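Local coordinates for tungstate ABC transporter, periplasmic tungstate-binding protein (Geobacter sulfurreducens, PDB 3LR1) that probably captures tungstate in the periplasm and delivers it to the membrane components of an ABC transporter, at residues 82-87 with 169-174; 61-66 with 196-201; 96-101 with 186-191. All blocks are in the same frame, centred on the assembly; numbering follows the deposited sequence.

Contact 1. Residues 82-87 with 169-174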
loop_
_atom_site.group_PDB
_atom_site.type_symbol
_atom_site.label_atom_id
_atom_site.label_comp_id
_atom_site.label_asym_id
_atom_site.label_seq_id
_atom_site.Cartn_x
_atom_site.Cartn_y
_atom_site.Cartn_z
HETATM N N MSE A 82 11.041 -2.475 2.507
HETATM C CA MSE A 82 10.746 -3.398 1.442
HETATM C C MSE A 82 9.729 -4.326 1.993
HETATM O O MSE A 82 10.000 -5.096 2.914
HETATM C CB MSE A 82 12.003 -4.149 0.992
HETATM C CG MSE A 82 13.058 -3.183 0.331
HETATM SE SE MSE A 82 12.443 -2.398 -1.405
HETATM C CE MSE A 82 12.723 -0.707 -0.738
ATOM N N TYR A 83 8.541 -4.283 1.410
ATOM C CA TYR A 83 7.475 -5.152 1.886
ATOM C C TYR A 83 6.440 -5.305 0.828
ATOM O O TYR A 83 6.199 -4.382 0.057
ATOM C CB TYR A 83 6.828 -4.560 3.150
ATOM C CG TYR A 83 5.531 -5.203 3.504
ATOM C CD1 TYR A 83 5.475 -6.543 3.779
ATOM C CD2 TYR A 83 4.369 -4.463 3.580
ATOM C CE1 TYR A 83 4.253 -7.186 4.097
ATOM C CE2 TYR A 83 3.132 -5.071 3.908
ATOM C CZ TYR A 83 3.093 -6.448 4.145
ATOM O OH TYR A 83 1.929 -7.131 4.448
ATOM N N ASN A 84 5.813 -6.470 0.795
ATOM C CA ASN A 84 4.652 -6.712 0.007
ATOM C C ASN A 84 4.936 -6.861 -1.488
ATOM O O ASN A 84 6.085 -6.526 -1.977
ATOM C CB ASN A 84 3.664 -5.568 0.231
ATOM C CG ASN A 84 2.196 -6.021 0.265
ATOM O OD1 ASN A 84 1.833 -7.111 -0.183
ATOM N ND2 ASN A 84 1.343 -5.127 0.720
ATOM N N ASP A 85 3.928 -7.356 -2.220
ATOM C CA ASP A 85 4.090 -7.469 -3.658
ATOM C C ASP A 85 2.741 -7.435 -4.389
ATOM O O ASP A 85 1.714 -7.548 -3.755
ATOM C CB ASP A 85 4.869 -8.712 -4.031
ATOM C CG ASP A 85 4.171 -9.982 -3.668
ATOM O OD1 ASP A 85 3.978 -10.847 -4.544
ATOM O OD2 ASP A 85 3.775 -10.142 -2.528
ATOM N N PHE A 86 2.761 -7.291 -5.709
ATOM C CA PHE A 86 1.519 -7.156 -6.415
ATOM C C PHE A 86 1.106 -8.470 -7.082
ATOM O O PHE A 86 1.931 -9.126 -7.718
ATOM C CB PHE A 86 1.603 -6.064 -7.451
ATOM C CG PHE A 86 1.630 -4.684 -6.863
ATOM C CD1 PHE A 86 0.519 -4.165 -6.242
ATOM C CD2 PHE A 86 2.755 -3.889 -7.020
ATOM C CE1 PHE A 86 0.539 -2.868 -5.721
ATOM C CE2 PHE A 86 2.796 -2.628 -6.498
ATOM C CZ PHE A 86 1.669 -2.111 -5.867
ATOM N N VAL A 87 -0.188 -8.778 -7.034
ATOM C CA VAL A 87 -0.720 -9.946 -7.727
ATOM C C VAL A 87 -1.998 -9.567 -8.511
ATOM O O VAL A 87 -2.602 -8.516 -8.294
ATOM C CB VAL A 87 -1.046 -11.116 -6.693
ATOM C CG1 VAL A 87 0.241 -11.660 -5.906
ATOM C CG2 VAL A 87 -2.081 -10.683 -5.687
ATOM N N LEU A 169 -5.757 -5.735 -9.899
ATOM C CA LEU A 169 -4.416 -5.713 -9.417
ATOM C C LEU A 169 -4.500 -5.313 -7.947
ATOM O O LEU A 169 -5.126 -4.301 -7.602
ATOM C CB LEU A 169 -3.559 -4.718 -10.210
ATOM C CG LEU A 169 -2.114 -4.622 -9.792
ATOM C CD1 LEU A 169 -1.279 -5.865 -10.353
ATOM C CD2 LEU A 169 -1.528 -3.252 -10.239
ATOM N N THR A 170 -3.953 -6.167 -7.080
ATOM C CA THR A 170 -3.996 -5.945 -5.636
ATOM C C THR A 170 -2.649 -6.210 -4.999
ATOM O O THR A 170 -1.891 -7.040 -5.462
ATOM C CB THR A 170 -5.117 -6.816 -4.919
ATOM O OG1 THR A 170 -5.168 -6.490 -3.519
ATOM C CG2 THR A 170 -4.879 -8.316 -5.046
ATOM N N ASP A 171 -2.319 -5.483 -3.918
ATOM C CA ASP A 171 -1.189 -5.918 -3.095
ATOM C C ASP A 171 -1.611 -7.251 -2.388
ATOM O O ASP A 171 -2.789 -7.438 -2.063
ATOM C CB ASP A 171 -0.823 -4.844 -2.100
ATOM C CG ASP A 171 -1.826 -4.732 -1.005
ATOM O OD1 ASP A 171 -2.886 -4.116 -1.249
ATOM O OD2 ASP A 171 -1.535 -5.265 0.122
ATOM N N ARG A 172 -0.643 -8.173 -2.200
ATOM C CA ARG A 172 -0.916 -9.495 -1.652
ATOM C C ARG A 172 -1.341 -9.363 -0.235
ATOM O O ARG A 172 -2.176 -10.137 0.254
ATOM C CB ARG A 172 0.327 -10.332 -1.717
ATOM C CG ARG A 172 0.125 -11.765 -1.367
ATOM C CD ARG A 172 1.543 -12.424 -1.183
ATOM N NE ARG A 172 2.303 -12.451 -2.439
ATOM C CZ ARG A 172 2.203 -13.420 -3.354
ATOM N NH1 ARG A 172 1.394 -14.479 -3.166
ATOM N NH2 ARG A 172 2.945 -13.375 -4.444
ATOM N N GLY A 173 -0.783 -8.375 0.454
ATOM C CA GLY A 173 -1.088 -8.240 1.878
ATOM C C GLY A 173 -2.573 -8.066 2.108
ATOM O O GLY A 173 -3.182 -8.759 2.929
ATOM N N THR A 174 -3.186 -7.127 1.408
ATOM C CA THR A 174 -4.619 -6.893 1.556
ATOM C C THR A 174 -5.470 -8.124 1.117
ATOM O O THR A 174 -6.417 -8.533 1.748
ATOM C CB THR A 174 -5.128 -5.680 0.714
ATOM O OG1 THR A 174 -4.347 -4.475 0.924
ATOM C CG2 THR A 174 -6.622 -5.413 1.051
#

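Contact 2. Residues 61-66 with 196-201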
loop_
_atom_site.group_PDB
_atom_site.type_symbol
_atom_site.label_atom_id
_atom_site.label_comp_id
_atom_site.label_asym_id
_atom_site.label_seq_id
_atom_site.Cartn_x
_atom_site.Cartn_y
_atom_site.Cartn_z
ATOM N N HIS A 61 3.062 3.901 0.418
ATOM C CA HIS A 61 3.706 3.361 -0.782
ATOM C C HIS A 61 3.182 4.262 -1.893
ATOM O O HIS A 61 2.126 4.034 -2.426
ATOM C CB HIS A 61 3.354 1.841 -1.051
ATOM C CG HIS A 61 3.948 1.333 -2.328
ATOM N ND1 HIS A 61 5.258 1.594 -2.688
ATOM C CD2 HIS A 61 3.400 0.688 -3.383
ATOM C CE1 HIS A 61 5.492 1.107 -3.898
ATOM N NE2 HIS A 61 4.383 0.558 -4.342
ATOM N N ALA A 62 3.940 5.285 -2.270
ATOM C CA ALA A 62 3.493 6.260 -3.309
ATOM C C ALA A 62 4.691 7.121 -3.629
ATOM O O ALA A 62 4.891 8.243 -3.089
ATOM C CB ALA A 62 2.364 7.107 -2.801
ATOM N N ARG A 63 5.546 6.554 -4.428
ATOM C CA ARG A 63 6.901 7.089 -4.571
ATOM C C ARG A 63 6.951 8.576 -5.002
ATOM O O ARG A 63 7.648 9.405 -4.390
ATOM C CB ARG A 63 7.711 6.220 -5.557
ATOM C CG ARG A 63 9.178 6.697 -5.742
ATOM C CD ARG A 63 9.844 7.035 -4.358
ATOM N NE ARG A 63 11.052 6.261 -4.087
ATOM C CZ ARG A 63 11.043 4.979 -3.719
ATOM N NH1 ARG A 63 9.876 4.340 -3.592
ATOM N NH2 ARG A 63 12.181 4.325 -3.474
ATOM N N LYS A 64 6.179 8.944 -6.007
ATOM C CA LYS A 64 6.232 10.333 -6.466
ATOM C C LYS A 64 5.785 11.288 -5.384
ATOM O O LYS A 64 6.288 12.400 -5.244
ATOM C CB LYS A 64 5.396 10.596 -7.711
ATOM C CG LYS A 64 5.424 9.514 -8.717
ATOM C CD LYS A 64 4.599 9.873 -9.996
ATOM C CE LYS A 64 5.053 8.998 -11.205
ATOM N NZ LYS A 64 4.287 7.737 -11.419
ATOM N N LEU A 65 4.737 10.907 -4.693
ATOM C CA LEU A 65 4.194 11.763 -3.657
ATOM C C LEU A 65 5.133 11.850 -2.441
ATOM O O LEU A 65 5.281 12.897 -1.832
ATOM C CB LEU A 65 2.832 11.241 -3.247
ATOM C CG LEU A 65 1.762 11.352 -4.310
ATOM C CD1 LEU A 65 0.456 10.838 -3.694
ATOM C CD2 LEU A 65 1.647 12.836 -4.867
ATOM N N GLU A 66 5.800 10.768 -2.116
ATOM C CA GLU A 66 6.773 10.736 -1.024
ATOM C C GLU A 66 7.936 11.667 -1.384
ATOM O O GLU A 66 8.402 12.425 -0.549
ATOM C CB GLU A 66 7.312 9.329 -0.830
ATOM C CG GLU A 66 6.319 8.270 -0.288
ATOM C CD GLU A 66 6.865 6.843 -0.470
ATOM O OE1 GLU A 66 6.214 5.969 -1.074
ATOM O OE2 GLU A 66 7.969 6.590 -0.009
ATOM N N PHE A 196 9.869 -7.020 -3.745
ATOM C CA PHE A 196 9.007 -6.188 -2.832
ATOM C C PHE A 196 8.917 -4.649 -3.131
ATOM O O PHE A 196 9.669 -4.055 -3.916
ATOM C CB PHE A 196 9.259 -6.511 -1.317
ATOM C CG PHE A 196 9.233 -8.009 -1.010
ATOM C CD1 PHE A 196 10.393 -8.695 -0.682
ATOM C CD2 PHE A 196 8.052 -8.739 -1.166
ATOM C CE1 PHE A 196 10.357 -10.088 -0.471
ATOM C CE2 PHE A 196 7.989 -10.094 -0.968
ATOM C CZ PHE A 196 9.134 -10.791 -0.624
ATOM N N ASN A 197 7.901 -4.040 -2.539
ATOM C CA ASN A 197 7.502 -2.687 -2.855
ATOM C C ASN A 197 8.179 -1.791 -1.894
ATOM O O ASN A 197 8.284 -2.101 -0.688
ATOM C CB ASN A 197 5.976 -2.502 -2.796
ATOM C CG ASN A 197 5.240 -3.354 -3.883
ATOM O OD1 ASN A 197 5.858 -3.757 -4.891
ATOM N ND2 ASN A 197 3.938 -3.674 -3.647
ATOM N N PRO A 198 8.631 -0.668 -2.406
ATOM C CA PRO A 198 9.359 0.216 -1.570
ATOM C C PRO A 198 8.454 1.108 -0.816
ATOM O O PRO A 198 8.210 2.269 -1.263
ATOM C CB PRO A 198 10.141 1.067 -2.593
ATOM C CG PRO A 198 9.114 1.170 -3.787
ATOM C CD PRO A 198 8.657 -0.273 -3.837
ATOM N N TYR A 199 7.937 0.652 0.316
ATOM C CA TYR A 199 7.186 1.582 1.103
ATOM C C TYR A 199 8.185 2.582 1.505
ATOM O O TYR A 199 9.349 2.233 1.651
ATOM C CB TYR A 199 6.544 0.976 2.352
ATOM C CG TYR A 199 5.332 0.173 2.013
ATOM C CD1 TYR A 199 4.047 0.602 2.365
ATOM C CD2 TYR A 199 5.458 -1.003 1.319
ATOM C CE1 TYR A 199 2.937 -0.150 2.029
ATOM C CE2 TYR A 199 4.367 -1.756 0.989
ATOM C CZ TYR A 199 3.109 -1.328 1.355
ATOM O OH TYR A 199 2.036 -2.066 1.021
ATOM N N GLY A 200 7.745 3.808 1.710
ATOM C CA GLY A 200 8.544 4.809 2.398
ATOM C C GLY A 200 8.025 5.169 3.796
ATOM O O GLY A 200 6.833 5.334 4.004
ATOM N N ILE A 201 8.937 5.234 4.755
ATOM C CA ILE A 201 8.665 5.654 6.109
ATOM C C ILE A 201 9.491 6.927 6.330
ATOM O O ILE A 201 10.669 6.960 5.973
ATOM C CB ILE A 201 8.918 4.520 7.169
ATOM C CG1 ILE A 201 8.275 4.938 8.496
ATOM C CG2 ILE A 201 10.431 4.154 7.319
ATOM C CD1 ILE A 201 8.155 3.787 9.539
#

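Contact 3. Residues 96-101 with 186-191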
loop_
_atom_site.group_PDB
_atom_site.type_symbol
_atom_site.label_atom_id
_atom_site.label_comp_id
_atom_site.label_asym_id
_atom_site.label_seq_id
_atom_site.Cartn_x
_atom_site.Cartn_y
_atom_site.Cartn_z
ATOM N N ALA A 96 -10.457 -15.140 -18.806
ATOM C CA ALA A 96 -9.465 -14.526 -19.662
ATOM C C ALA A 96 -8.198 -15.400 -19.812
ATOM O O ALA A 96 -7.344 -15.131 -20.643
ATOM C CB ALA A 96 -9.134 -13.117 -19.148
ATOM N N GLY A 97 -8.089 -16.451 -19.003
ATOM C CA GLY A 97 -6.953 -17.358 -19.061
ATOM C C GLY A 97 -5.661 -16.692 -18.675
ATOM O O GLY A 97 -4.597 -16.974 -19.241
ATOM N N ILE A 98 -5.716 -15.820 -17.681
ATOM C CA ILE A 98 -4.506 -15.097 -17.287
ATOM C C ILE A 98 -3.516 -15.976 -16.540
ATOM O O ILE A 98 -2.335 -15.592 -16.469
ATOM C CB ILE A 98 -4.730 -13.737 -16.550
ATOM C CG1 ILE A 98 -5.138 -13.914 -15.112
ATOM C CG2 ILE A 98 -5.669 -12.804 -17.312
ATOM C CD1 ILE A 98 -5.072 -12.622 -14.333
ATOM N N ALA A 99 -3.937 -17.168 -16.082
ATOM C CA ALA A 99 -3.016 -18.081 -15.395
ATOM C C ALA A 99 -1.937 -18.543 -16.357
ATOM O O ALA A 99 -0.868 -18.947 -15.933
ATOM C CB ALA A 99 -3.748 -19.301 -14.808
ATOM N N LYS A 100 -2.198 -18.459 -17.653
ATOM C CA LYS A 100 -1.178 -18.775 -18.633
ATOM C C LYS A 100 -0.218 -17.634 -18.992
ATOM O O LYS A 100 0.743 -17.867 -19.750
ATOM C CB LYS A 100 -1.822 -19.357 -19.869
ATOM C CG LYS A 100 -2.369 -18.389 -20.906
ATOM C CD LYS A 100 -2.776 -19.201 -22.197
ATOM C CE LYS A 100 -3.652 -20.512 -21.886
ATOM N NZ LYS A 100 -3.972 -21.346 -23.133
ATOM N N ALA A 101 -0.440 -16.438 -18.423
ATOM C CA ALA A 101 0.433 -15.274 -18.653
ATOM C C ALA A 101 1.797 -15.436 -17.976
ATOM O O ALA A 101 1.904 -15.995 -16.884
ATOM C CB ALA A 101 -0.234 -14.040 -18.164
ATOM N N VAL A 186 -9.267 -15.593 -6.511
ATOM C CA VAL A 186 -8.062 -16.310 -6.253
ATOM C C VAL A 186 -6.947 -15.595 -7.003
ATOM O O VAL A 186 -7.200 -14.904 -7.988
ATOM C CB VAL A 186 -8.152 -17.773 -6.740
ATOM C CG1 VAL A 186 -9.211 -18.577 -5.946
ATOM C CG2 VAL A 186 -8.436 -17.812 -8.207
ATOM N N ILE A 187 -5.699 -15.811 -6.565
ATOM C CA ILE A 187 -4.537 -15.318 -7.277
ATOM C C ILE A 187 -4.379 -16.111 -8.586
ATOM O O ILE A 187 -4.160 -17.343 -8.596
ATOM C CB ILE A 187 -3.216 -15.424 -6.392
ATOM C CG1 ILE A 187 -3.337 -14.658 -5.064
ATOM C CG2 ILE A 187 -1.969 -14.981 -7.136
ATOM C CD1 ILE A 187 -2.160 -14.966 -4.105
ATOM N N LEU A 188 -4.448 -15.380 -9.695
ATOM C CA LEU A 188 -4.255 -15.975 -11.027
ATOM C C LEU A 188 -2.922 -15.603 -11.636
ATOM O O LEU A 188 -2.391 -16.324 -12.485
ATOM C CB LEU A 188 -5.417 -15.571 -11.921
ATOM C CG LEU A 188 -6.746 -16.163 -11.449
ATOM C CD1 LEU A 188 -7.884 -15.329 -12.049
ATOM C CD2 LEU A 188 -6.888 -17.666 -11.833
ATOM N N PHE A 189 -2.362 -14.472 -11.250
ATOM C CA PHE A 189 -0.998 -14.145 -11.639
ATOM C C PHE A 189 -0.217 -13.546 -10.503
ATOM O O PHE A 189 -0.672 -12.594 -9.866
ATOM C CB PHE A 189 -0.927 -13.139 -12.792
ATOM C CG PHE A 189 0.472 -12.855 -13.196
ATOM C CD1 PHE A 189 1.118 -13.695 -14.099
ATOM C CD2 PHE A 189 1.189 -11.813 -12.613
ATOM C CE1 PHE A 189 2.440 -13.483 -14.425
ATOM C CE2 PHE A 189 2.534 -11.597 -12.947
ATOM C CZ PHE A 189 3.143 -12.439 -13.857
ATOM N N GLN A 190 0.986 -14.087 -10.280
ATOM C CA GLN A 190 1.925 -13.528 -9.335
ATOM C C GLN A 190 3.370 -13.591 -9.854
ATOM O O GLN A 190 3.711 -14.417 -10.693
ATOM C CB GLN A 190 1.797 -14.239 -8.005
ATOM C CG GLN A 190 1.898 -15.779 -8.062
ATOM C CD GLN A 190 1.579 -16.340 -6.687
ATOM O OE1 GLN A 190 2.175 -15.910 -5.732
ATOM N NE2 GLN A 190 0.591 -17.233 -6.578
ATOM N N GLY A 191 4.181 -12.638 -9.380
ATOM C CA GLY A 191 5.600 -12.492 -9.798
ATOM C C GLY A 191 6.449 -13.609 -9.224
ATOM O O GLY A 191 7.597 -13.357 -8.815
#

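Contact 1. Residues 82-87 with 169-174
Arg172 meets Asp85 side-on through two nitrogens of its guanidinium, one to each carboxylate oxygen: NE donates to Asp85 OD2 at 2.7 Å and NH2 to Asp85 OD1 at 2.7 Å. Both oxygens use their syn lone pairs, and the two planes lie only 16° apart, so this is a nearly flat, two-bonded salt bridge. With CG anti to the backbone N (chi1 -172°) and a bend at chi3, the Arg172 chain turns its guanidinium edge to the carboxylate. Val87 CG1 rests over one face of the guanidinium, toward its rim, and NH2 has a second acceptor in Gln190.

Asn84 grips the start of the helix. Its OD1 accepts from Gly173 N at 3.0 Å, on a lone pair in the carbonyl plane, and also from Asp85 N, which fixes the rotation of the amide. ND2 then points to Asp171 OD2 at 2.9 Å, the amide standing perpendicular to the carboxylate. Asp171 is the N-cap of helix 172-178: its OD2 takes Thr174 N from the face opposite Asn84 ND2, while OD1 accepts from Thr174 OG1. A bound tungsten ion lies about 6 Å from the Asp171 side chain, and Asn84 ND2 also reaches Tyr199 OH, so this polar network borders the ion site.

The polar network continues into an antiparallel ladder. Val87 and Thr170 form a hydrogen-bonded pair, Val87 N to Thr170 O at 2.9 Å and Thr170 N to Val87 O at 3.0 Å, and their CG2 methyls meet on one face of the sheet. Arg172 N continues the series to Asp85 O. Strand 78-90 is thereby joined to strand 167-171, with Thr170 packed on helix 154-164, Phe86 on helix 126-137 and Val87 on strand 186-190.

Contact 2. Residues 61-66 with 196-201
The loop residue His61 passes Tyr199 with their CA atoms 4.3 Å apart, where Pro198 centres an inverse gamma turn in strand 197-204 and Ala62 holds the N-cap position of helix 63-71. In this periplasmic binding protein fold the crossing joins the end of strand 57-60 to its antiparallel neighbour, beside the bound tungsten ion that lies about 5 Å from the His61 side chain.

His61 is clasped between the two residues that flank Pro198. Its CB sits over one face of the Tyr199 ring, 3.7 Å from the centroid, while Asn197 CB lies over a face of the imidazole, 3.9 Å from that ring's centroid; both are CH-pi contacts. The Asn197 amide is almost parallel to the imidazole, the planes 5° apart. A chi1 of 176° sets the His61 ring trans to its amide nitrogen, and the imidazole crosses the proline obliquely, with ND1 making a weak hydrogen bond to Pro198 O at 3.3 Å, the oxygen lying near the ring plane, and CE1 coming against Pro198 CD. The His61 and Tyr199 rings themselves are set obliquely.

Farther out, Arg63 lays the edge of its guanidinium on the pyrrolidine ring, NH1 standing 3.3 Å from Pro198 CG, and its charge is paired chiefly with Asp80. Glu66 reaches back from the first turn of the helix to the strand. Its OE2 forms a salt bridge with Arg78 and comes close to Gly200, which has no side chain to stand in the way. The other oxygen closes the helix start: Ala62 N donates to the anti lone pair of Glu66 OE1 at 2.7 Å, with an N-H...O angle of 167°.

Contact 3. Residues 96-101 with 186-191
Ile98 presses its CG1 against Leu188 CB at 3.6 Å, with CD1 of the same isoleucine 3.8 Å from Leu188 CB, and this is the tight centre of the contact. The two side chains cross at about a right angle. In Ile98 the CG1 branch stands between the backbone N and the carbonyl carbon (chi1 76°), which carries CD1 across the leucine and on toward Phe189 CB. Tyr167 of strand 167-171 touches both Ile98 and Leu188, while Ile88 and Leu111 also pack on Ile98.

Leu188 and Phe189 form a classic beta bulge in strand 186-190: both face Ile88 of strand 78-90. The bulge faces the short 3-10 segment 98-100, in the loop before helix 104-114. Two backbone bonds shape that turn, Lys100 N to Gly97 O and Ala101 N to Ile98 O, and Asp94 accepts from the amides of Ile98 and Ala99.

Around this core the fit is looser. In Phe189 a chi1 of -178° turns CG away from the residue's own amide nitrogen and places the ring with its edge at the backbone of Ala101: the carbonyl oxygen Ala101 O lies near the ring plane, 3.6 Å from Phe189 CE1. Ala101 CB is more distant, 4.3 Å from Phe189 CD1, and Ala104 of the following helix also touches the phenyl group. On the solvent side, exposed Ala99 meets the strand chiefly through its CA; a CA-H...O contact brings Ala99 CA to 3.5 Å from Leu188 O.

From the N terminus, the chain enters contact 2 at 61-66, just after strand 57-60, then contact 1 at 82-87 and contact 3 at 96-101. It returns to contact 1 at 169-174, closing 81 residues, to contact 3 at 186-191, closing 84, and last to contact 2 at 196-201. Contact 2 closes 129 residues, within which the other two are nested, while contacts 1 and 3 cross. Strand 78-90 carries one side of contact 1 and pairs with the strands of contacts 2 and 3. Contact 1 touches contact 2 through Tyr83 N and Asn197 O, and contact 3 where Val87 packs against Phe189 O; contacts 2 and 3 stay about 8 Å apart at their nearest atoms.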